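Local coordinates for 5'-nucleotidase SURE (Aquifex aeolicus, PDB 2WQK), which probably removes the phosphate from nucleoside 5'-monophosphates, as a SurE-family nucleotidase that uses one divalent metal cation per subunit, at residues A139-C142 with V143-V146; A212-T216 with D217-V221. One frame throughout, in Å; residues are numbered along the deposited sequence.

Contact 1 of 2, residues A139-C142 with V143-V146; sequences AKVC and VDIV
Ala139 and Val143, Lys140 and Asp144, Val141 and Ile145, and Cys142 and Val146 are paired by four successive i to i+4 backbone bonds in the middle of helix 135-152, the helix of a beta-alpha-beta unit between strands 122-128 and 158-165. The bonds are regular: Val146 N donates to Cys142 O at 2.9 Å, with an N-H...O angle of 166°, and Asp144 N reaches Lys140 O at 3.2 Å, the longest of the set.

The apolar side chains divide between the surroundings of the helix. Ala139 and Val143 rest on Ala23 of helix 15-24, Cys142 is wedged among Leu20, Ile93 and Ile164, and Val146 packs on Leu88 and Leu90 of strand 88-94. Val141 and Ile145 turn to strand 158-165, where they meet Ile164 and Val162, and Ile145 also packs on Leu247 of a second subunit. Within the helix, the branches of Val143, Ile145 and Val146 lie against carbonyl oxygens of the preceding turn. CG2 of Val143, lying beside its own backbone N because CG1 takes the anti position (chi1 175°), comes to 3.3 Å from Ala139 O.

Polar groups gather on another flank. Lys140 NZ forms a salt bridge with Glu137, one turn back, and Asp144 OD2 is hydrogen-bonded to Tyr169 OH, which probably steadies the carboxylate. A water joins the two turns, donating one hydrogen to Lys140 O at 2.7 Å and the other to Asp144 OD1 at 3.0 Å.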
ATOM      1  N   ALA A 139      -7.282 -18.014 -24.793  1.00 14.95           N
ATOM      2  CA  ALA A 139      -8.633 -17.464 -24.977  1.00 14.94           C
ATOM      3  C   ALA A 139      -9.495 -18.361 -25.833  1.00 15.85           C
ATOM      4  O   ALA A 139     -10.707 -18.406 -25.677  1.00 15.77           O
ATOM      5  CB  ALA A 139      -8.605 -16.027 -25.561  1.00 14.88           C
ATOM      6  N   LYS A 140      -8.862 -19.089 -26.766  1.00 16.90           N
ATOM      7  CA  LYS A 140      -9.634 -19.990 -27.626  1.00 17.88           C
ATOM      8  C   LYS A 140     -10.372 -21.061 -26.812  1.00 17.77           C
ATOM      9  O   LYS A 140     -11.543 -21.332 -27.074  1.00 19.70           O
ATOM     10  CB  LYS A 140      -8.730 -20.666 -28.672  1.00 19.24           C
ATOM     11  CG  LYS A 140      -8.089 -19.666 -29.621  1.00 22.56           C
ATOM     12  CD  LYS A 140      -7.050 -20.337 -30.516  1.00 26.33           C
ATOM     13  CE  LYS A 140      -6.412 -19.345 -31.446  1.00 28.57           C
ATOM     14  NZ  LYS A 140      -5.286 -20.030 -32.209  1.00 31.28           N
ATOM     15  N   VAL A 141      -9.703 -21.651 -25.807  1.00 17.09           N
ATOM     16  CA  VAL A 141     -10.405 -22.655 -25.034  1.00 18.00           C
ATOM     17  C   VAL A 141     -11.419 -21.977 -24.069  1.00 16.33           C
ATOM     18  O   VAL A 141     -12.483 -22.532 -23.823  1.00 16.45           O
ATOM     19  CB  VAL A 141      -9.480 -23.695 -24.411  1.00 19.90           C
ATOM     20  CG1 VAL A 141      -8.788 -23.141 -23.242  1.00 21.71           C
ATOM     21  CG2 VAL A 141     -10.280 -24.994 -24.111  1.00 23.08           C
ATOM     22  N   CYS A 142     -11.124 -20.762 -23.609  1.00 15.12           N
ATOM     23  CA  CYS A 142     -12.104 -20.050 -22.766  1.00 15.67           C
ATOM     24  C   CYS A 142     -13.427 -19.865 -23.522  1.00 16.16           C
ATOM     25  O   CYS A 142     -14.523 -20.072 -22.972  1.00 15.89           O
ATOM     26  CB  CYS A 142     -11.562 -18.715 -22.272  1.00 15.37           C
ATOM     27  SG  CYS A 142     -10.091 -18.871 -21.253  1.00 18.22           S
ATOM     28  N   VAL A 143     -13.328 -19.460 -24.796  1.00 16.42           N
ATOM     29  CA  VAL A 143     -14.521 -19.239 -25.589  1.00 18.49           C
ATOM     30  C   VAL A 143     -15.265 -20.568 -25.845  1.00 16.63           C
ATOM     31  O   VAL A 143     -16.474 -20.607 -25.805  1.00 16.67           O
ATOM     32  CB  VAL A 143     -14.206 -18.417 -26.845  1.00 19.96           C
ATOM     33  CG1 VAL A 143     -15.433 -18.279 -27.735  1.00 24.26           C
ATOM     34  CG2 VAL A 143     -13.670 -17.061 -26.405  1.00 23.12           C
ATOM     35  N   ASP A 144     -14.526 -21.663 -26.024  1.00 15.49           N
ATOM     36  CA  ASP A 144     -15.153 -22.983 -26.166  1.00 16.43           C
ATOM     37  C   ASP A 144     -16.017 -23.287 -24.937  1.00 15.42           C
ATOM     38  O   ASP A 144     -17.134 -23.757 -25.056  1.00 16.56           O
ATOM     39  CB  ASP A 144     -14.114 -24.104 -26.315  1.00 17.18           C
ATOM     40  CG  ASP A 144     -13.427 -24.130 -27.704  1.00 20.62           C
ATOM     41  OD1 ASP A 144     -13.919 -23.490 -28.672  1.00 25.63           O
ATOM     42  OD2 ASP A 144     -12.354 -24.761 -27.776  1.00 23.28           O
ATOM     43  N   ILE A 145     -15.471 -23.000 -23.760  1.00 15.09           N
ATOM     44  CA  ILE A 145     -16.198 -23.239 -22.508  1.00 14.03           C
ATOM     45  C   ILE A 145     -17.422 -22.344 -22.387  1.00 14.31           C
ATOM     46  O   ILE A 145     -18.499 -22.828 -22.049  1.00 14.60           O
ATOM     47  CB  ILE A 145     -15.213 -23.112 -21.297  1.00 13.61           C
ATOM     48  CG1 ILE A 145     -14.190 -24.268 -21.312  1.00 15.39           C
ATOM     49  CG2 ILE A 145     -15.986 -23.001 -19.989  1.00 13.62           C
ATOM     50  CD1 ILE A 145     -13.080 -24.081 -20.314  1.00 16.71           C
ATOM     51  N   VAL A 146     -17.246 -21.051 -22.673  1.00 13.03           N
ATOM     52  CA  VAL A 146     -18.371 -20.111 -22.600  1.00 13.14           C
ATOM     53  C   VAL A 146     -19.502 -20.563 -23.537  1.00 13.64           C
ATOM     54  O   VAL A 146     -20.689 -20.564 -23.160  1.00 14.45           O
ATOM     55  CB  VAL A 146     -17.953 -18.651 -22.851  1.00 13.33           C
ATOM     56  CG1 VAL A 146     -19.177 -17.757 -22.929  1.00 15.52           C
ATOM     57  CG2 VAL A 146     -17.012 -18.174 -21.731  1.00 13.30           C
TER
HETATM   58  O   HOH W   1     -12.394 -21.046 -29.644  1.00 34.40           O

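Contact 2 of 2, residues A212-T216 with D217-V221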
ATOM      1  N   ALA A 212       1.415 -34.682  -7.319  1.00 37.48           N
ATOM      2  CA  ALA A 212       0.067 -34.249  -7.737  1.00 35.34           C
ATOM      3  C   ALA A 212      -0.890 -35.439  -7.828  1.00 32.98           C
ATOM      4  O   ALA A 212      -0.542 -36.450  -8.437  1.00 33.30           O
ATOM      5  CB  ALA A 212       0.133 -33.546  -9.107  1.00 34.87           C
ATOM      6  N   GLU A 213      -2.071 -35.314  -7.215  1.00 30.23           N
ATOM      7  CA  GLU A 213      -3.081 -36.391  -7.203  1.00 28.43           C
ATOM      8  C   GLU A 213      -4.052 -36.297  -8.390  1.00 26.02           C
ATOM      9  O   GLU A 213      -4.690 -35.242  -8.598  1.00 21.99           O
ATOM     10  CB  GLU A 213      -3.849 -36.401  -5.863  1.00 29.48           C
ATOM     11  CG  GLU A 213      -3.364 -37.452  -4.803  1.00 31.77           C
ATOM     12  CD  GLU A 213      -1.884 -37.356  -4.460  0.10 32.04           C
ATOM     13  OE1 GLU A 213      -1.037 -37.680  -5.320  0.10 32.51           O
ATOM     14  OE2 GLU A 213      -1.565 -36.991  -3.310  0.10 32.49           O
ATOM     15  N   GLU A 214      -4.199 -37.381  -9.165  1.00 25.52           N
ATOM     16  CA  GLU A 214      -5.139 -37.390 -10.289  1.00 25.25           C
ATOM     17  C   GLU A 214      -6.555 -37.066  -9.784  1.00 23.27           C
ATOM     18  O   GLU A 214      -6.988 -37.572  -8.749  1.00 24.64           O
ATOM     19  CB  GLU A 214      -5.161 -38.737 -11.063  1.00 26.83           C
ATOM     20  CG  GLU A 214      -5.996 -38.642 -12.378  1.00 29.74           C
ATOM     21  CD  GLU A 214      -5.723 -39.765 -13.374  1.00 34.82           C
ATOM     22  OE1 GLU A 214      -4.942 -40.686 -13.026  1.00 38.97           O
ATOM     23  OE2 GLU A 214      -6.290 -39.711 -14.496  1.00 35.86           O
ATOM     24  N   GLY A 215      -7.242 -36.207 -10.524  1.00 19.99           N
ATOM     25  CA  GLY A 215      -8.581 -35.737 -10.121  1.00 18.11           C
ATOM     26  C   GLY A 215      -8.551 -34.296  -9.636  1.00 16.65           C
ATOM     27  O   GLY A 215      -9.587 -33.639  -9.625  1.00 14.68           O
ATOM     28  N   THR A 216      -7.376 -33.805  -9.251  1.00 14.53           N
ATOM     29  CA  THR A 216      -7.231 -32.429  -8.787  1.00 14.61           C
ATOM     30  C   THR A 216      -6.985 -31.416  -9.919  1.00 13.98           C
ATOM     31  O   THR A 216      -6.512 -31.769 -11.025  1.00 14.23           O
ATOM     32  CB  THR A 216      -6.098 -32.271  -7.771  1.00 14.36           C
ATOM     33  OG1 THR A 216      -4.821 -32.523  -8.397  1.00 15.64           O
ATOM     34  CG2 THR A 216      -6.312 -33.154  -6.541  1.00 15.49           C
ATOM     35  N   ASP A 217      -7.250 -30.151  -9.618  1.00 12.71           N
ATOM     36  CA  ASP A 217      -6.925 -29.055 -10.521  1.00 13.18           C
ATOM     37  C   ASP A 217      -5.438 -29.035 -10.896  1.00 13.48           C
ATOM     38  O   ASP A 217      -5.074 -28.925 -12.078  1.00 14.04           O
ATOM     39  CB  ASP A 217      -7.427 -27.699  -9.954  1.00 12.87           C
ATOM     40  CG  ASP A 217      -7.003 -27.390  -8.491  1.00 13.14           C
ATOM     41  OD1 ASP A 217      -6.263 -28.181  -7.853  1.00 13.00           O
ATOM     42  OD2 ASP A 217      -7.425 -26.269  -8.053  1.00 13.16           O
ATOM     43  N   TYR A 218      -4.579 -29.181  -9.901  1.00 14.27           N
ATOM     44  CA  TYR A 218      -3.129 -29.179 -10.153  1.00 15.85           C
ATOM     45  C   TYR A 218      -2.753 -30.288 -11.127  1.00 15.54           C
ATOM     46  O   TYR A 218      -2.006 -30.061 -12.095  1.00 16.81           O
ATOM     47  CB  TYR A 218      -2.351 -29.438  -8.868  1.00 17.11           C
ATOM     48  CG  TYR A 218      -2.310 -28.340  -7.868  1.00 20.57           C
ATOM     49  CD1 TYR A 218      -1.452 -27.275  -8.020  1.00 23.79           C
ATOM     50  CD2 TYR A 218      -3.094 -28.408  -6.723  1.00 23.12           C
ATOM     51  CE1 TYR A 218      -1.384 -26.258  -7.045  1.00 24.86           C
ATOM     52  CE2 TYR A 218      -3.032 -27.430  -5.790  1.00 24.22           C
ATOM     53  CZ  TYR A 218      -2.158 -26.371  -5.939  1.00 23.56           C
ATOM     54  OH  TYR A 218      -2.168 -25.408  -4.960  1.00 26.69           O
ATOM     55  N   TRP A 219      -3.241 -31.499 -10.876  1.00 15.00           N
ATOM     56  CA  TRP A 219      -2.826 -32.633 -11.753  1.00 15.53           C
ATOM     57  C   TRP A 219      -3.232 -32.363 -13.187  1.00 15.33           C
ATOM     58  O   TRP A 219      -2.458 -32.603 -14.128  1.00 16.98           O
ATOM     59  CB  TRP A 219      -3.421 -33.964 -11.268  1.00 16.85           C
ATOM     60  CG  TRP A 219      -2.938 -35.169 -12.027  1.00 18.82           C
ATOM     61  CD1 TRP A 219      -1.942 -36.029 -11.639  1.00 20.59           C
ATOM     62  CD2 TRP A 219      -3.409 -35.642 -13.301  1.00 20.47           C
ATOM     63  NE1 TRP A 219      -1.769 -36.987 -12.611  1.00 21.58           N
ATOM     64  CE2 TRP A 219      -2.663 -36.791 -13.623  1.00 21.61           C
ATOM     65  CE3 TRP A 219      -4.401 -35.220 -14.190  1.00 20.98           C
ATOM     66  CZ2 TRP A 219      -2.840 -37.478 -14.812  1.00 21.22           C
ATOM     67  CZ3 TRP A 219      -4.586 -35.931 -15.381  1.00 20.90           C
ATOM     68  CH2 TRP A 219      -3.821 -37.046 -15.667  1.00 21.53           C
ATOM     69  N   ALA A 220      -4.442 -31.838 -13.393  1.00 15.48           N
ATOM     70  CA  ALA A 220      -4.955 -31.632 -14.754  1.00 13.96           C
ATOM     71  C   ALA A 220      -4.014 -30.697 -15.499  1.00 14.66           C
ATOM     72  O   ALA A 220      -3.545 -31.033 -16.608  1.00 16.00           O
ATOM     73  CB  ALA A 220      -6.397 -31.053 -14.700  1.00 14.64           C
ATOM     74  N   VAL A 221      -3.715 -29.528 -14.939  1.00 14.54           N
ATOM     75  CA  VAL A 221      -2.905 -28.539 -15.662  1.00 15.39           C
ATOM     76  C   VAL A 221      -1.445 -28.987 -15.810  1.00 15.88           C
ATOM     77  O   VAL A 221      -0.826 -28.703 -16.847  1.00 16.78           O
ATOM     78  CB  VAL A 221      -3.022 -27.122 -15.065  1.00 15.60           C
ATOM     79  CG1 VAL A 221      -4.460 -26.616 -15.248  1.00 16.68           C
ATOM     80  CG2 VAL A 221      -2.586 -27.080 -13.607  1.00 16.67           C
TER
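Ala212 and Trp219 lie only 5.2 Å apart between their CA atoms, because a type II beta turn from Glu213 to Thr216 folds the incoming loop back against the first turn of helix 217-222. Gly215 sits in this turn with a positive phi of 107°, where a side chain would jam against the carbonyl O of Glu214.

Thr216 is the N-cap. Its OG1, placed between the backbone N and the carbonyl carbon (chi1 66°), accepts from Trp219 N at 3.1 Å and donates to Glu213 O at 2.7 Å, in the carbonyl plane. Glu213 O also takes Thr216 N, so two bonds grip it and tie the turn to the cap. Ala220 N closes the first helical turn on Thr216 O.

The Trp219 indole turns one face to Glu214 of the turn. Glu214 CA makes a CH-pi contact 3.7 Å from the centroid of the five-membered ring, and the extended Glu214 chain runs on over the same face until its carboxylate stacks on the six-membered ring, the planes 9° apart. Ala212 O meets the ring edge at CD1, 3.5 Å away. A serine in place of Trp219 would probably leave the Glu214 chain without its flat support and free to turn. Next along the chain from the cap, Asp217 is hydrogen-bonded to Gly100 N through OD2 and to Gly181 N through OD1; OD1 also accepts from Tyr218 N, which approaches from above the carboxylate plane.

How the contacts relate
Contacts 1 and 2 follow one another along the chain and do not touch: their centres are 20 Å apart and their nearest atoms about 10 Å. Contact 1 belongs to a helix packed on the central mixed sheet, whereas contact 2 starts the short helix 217-222 after the two-stranded hairpin of 186-193 and 199-206. The sheet links them, since strand 158-165, on which contact 1 packs, neighbours strand 225-232, against which contact 2 packs. Only contact 1 approaches the metal site: the Cys142 side chain is about 10 Å from that of Asn94, which binds the sodium ion together with Asp10 and Ser40. Contact 2 lies away from that site.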